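Local coordinates for cell wall surface anchor family protein (Streptococcus agalactiae serogroup V, PDB 3PF2) that probably builds the shaft of the type 1 pilus as its major pilin, here as a calcium-binding C-terminal fragment with Ig-like domains, at residues V62-I65 against K70-N73. Residues are numbered along the deposited sequence; the frame is centred on the assembly and turned at random.
Sequences VGKI and KTLN
L72 N donates to I65 O across the hairpin formed by 57-67 and 70-72, in a backbone hydrogen bond 2.8 Å long and nearly straight at 170°. The same carbonyl oxygen also receives a weaker CA-H...O approach from T71 CA at 3.5 Å. The two chains stand farther apart beside this bond, I65 N and L72 O being too distant to bond directly at 4.4 Å. A water bridges them: it accepts from I65 N at 3.0 Å and donates to L72 O at 2.6 Å, so both buried residues keep their backbone polar groups satisfied.

Both side chains turn to the buried face, yet they meet loosely, I65 CG2 lying 4.1 Å from L72 CD1. Branched aliphatic residues suit this place because each also packs on other neighbours. Besides the direct bond, the tighter contact is on the other face, where K64 is exposed and T71 partly so. The two side chains cross at roughly a right angle, with K64 CG against the methyl T71 CG2 at 3.6 Å. K64 CG stands anti to the backbone N (chi1 -155°), and a bend at chi3 (73°) brings CE to 4.1 Å from T71 OG1. Lysine suits this edge because its methylenes can cover a methyl while the charged end probably reaches solvent.

Strand 70-72 lies at the edge of an antiparallel sheet in the Cna-B-like region, next to 57-67, whose other neighbour is 132-140. I65 packs on L132 and I134 of that strand and on Y78 of strand 78-81, L72 rests on H77 and I67, and K70 NZ bonds to L106 O at the end of helix 100-106.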
loop_
_atom_site.group_PDB
_atom_site.type_symbol
_atom_site.label_atom_id
_atom_site.label_comp_id
_atom_site.label_asym_id
_atom_site.label_seq_id
_atom_site.Cartn_x
_atom_site.Cartn_y
_atom_site.Cartn_z
ATOM N N VAL A 62 -4.944 8.296 -10.915
ATOM C CA VAL A 62 -5.106 7.200 -11.862
ATOM C C VAL A 62 -4.065 7.378 -12.964
ATOM O O VAL A 62 -3.840 8.502 -13.444
ATOM C CB VAL A 62 -6.532 7.158 -12.467
ATOM C CG1 VAL A 62 -6.657 6.043 -13.502
ATOM C CG2 VAL A 62 -7.609 7.002 -11.354
ATOM N N GLY A 63 -3.434 6.273 -13.361
ATOM C CA GLY A 63 -2.365 6.283 -14.348
ATOM C C GLY A 63 -2.859 6.098 -15.768
ATOM O O GLY A 63 -3.973 6.503 -16.108
ATOM N N LYS A 64 -2.034 5.468 -16.596
ATOM C CA LYS A 64 -2.358 5.322 -18.003
ATOM C C LYS A 64 -3.209 4.064 -18.215
ATOM O O LYS A 64 -2.736 2.951 -18.001
ATOM C CB LYS A 64 -1.072 5.267 -18.825
ATOM C CG LYS A 64 -1.248 5.711 -20.263
ATOM C CD LYS A 64 0.086 5.968 -20.975
ATOM C CE LYS A 64 0.815 4.669 -21.283
ATOM N NZ LYS A 64 2.026 4.902 -22.131
ATOM N N ILE A 65 -4.456 4.255 -18.648
ATOM C CA ILE A 65 -5.384 3.135 -18.875
ATOM C C ILE A 65 -5.125 2.489 -20.233
ATOM O O ILE A 65 -5.085 3.187 -21.253
ATOM C CB ILE A 65 -6.862 3.574 -18.702
ATOM C CG1 ILE A 65 -7.081 4.098 -17.280
ATOM C CG2 ILE A 65 -7.836 2.429 -19.037
ATOM C CD1 ILE A 65 -8.514 4.445 -16.936
ATOM N N LYS A 70 -2.796 -0.543 -26.502
ATOM C CA LYS A 70 -3.500 0.701 -26.789
ATOM C C LYS A 70 -3.824 1.496 -25.542
ATOM O O LYS A 70 -4.144 0.927 -24.491
ATOM C CB LYS A 70 -4.777 0.407 -27.576
ATOM C CG LYS A 70 -4.516 -0.105 -28.973
ATOM C CD LYS A 70 -4.929 0.902 -30.019
ATOM C CE LYS A 70 -4.741 0.348 -31.431
ATOM N NZ LYS A 70 -5.659 -0.784 -31.778
ATOM N N THR A 71 -3.762 2.818 -25.671
ATOM C CA THR A 71 -4.058 3.719 -24.562
ATOM C C THR A 71 -5.440 4.351 -24.693
ATOM O O THR A 71 -5.835 4.783 -25.787
ATOM C CB THR A 71 -3.005 4.851 -24.465
ATOM O OG1 THR A 71 -1.684 4.290 -24.470
ATOM C CG2 THR A 71 -3.213 5.676 -23.222
ATOM N N LEU A 72 -6.166 4.404 -23.578
ATOM C CA LEU A 72 -7.393 5.190 -23.483
ATOM C C LEU A 72 -7.142 6.529 -22.791
ATOM O O LEU A 72 -6.355 6.612 -21.846
ATOM C CB LEU A 72 -8.496 4.408 -22.761
ATOM C CG LEU A 72 -8.943 3.068 -23.349
ATOM C CD1 LEU A 72 -10.091 2.511 -22.519
ATOM C CD2 LEU A 72 -9.361 3.173 -24.802
ATOM N N ASN A 73 -7.821 7.575 -23.255
ATOM C CA ASN A 73 -7.524 8.939 -22.814
ATOM C C ASN A 73 -8.590 9.539 -21.916
ATOM O O ASN A 73 -9.780 9.452 -22.204
ATOM C CB ASN A 73 -7.282 9.839 -24.026
ATOM C CG ASN A 73 -6.369 9.196 -25.047
ATOM O OD1 ASN A 73 -6.707 9.105 -26.226
ATOM N ND2 ASN A 73 -5.208 8.718 -24.595
HETATM O O HOH W 1 -5.410 6.999 -19.494
#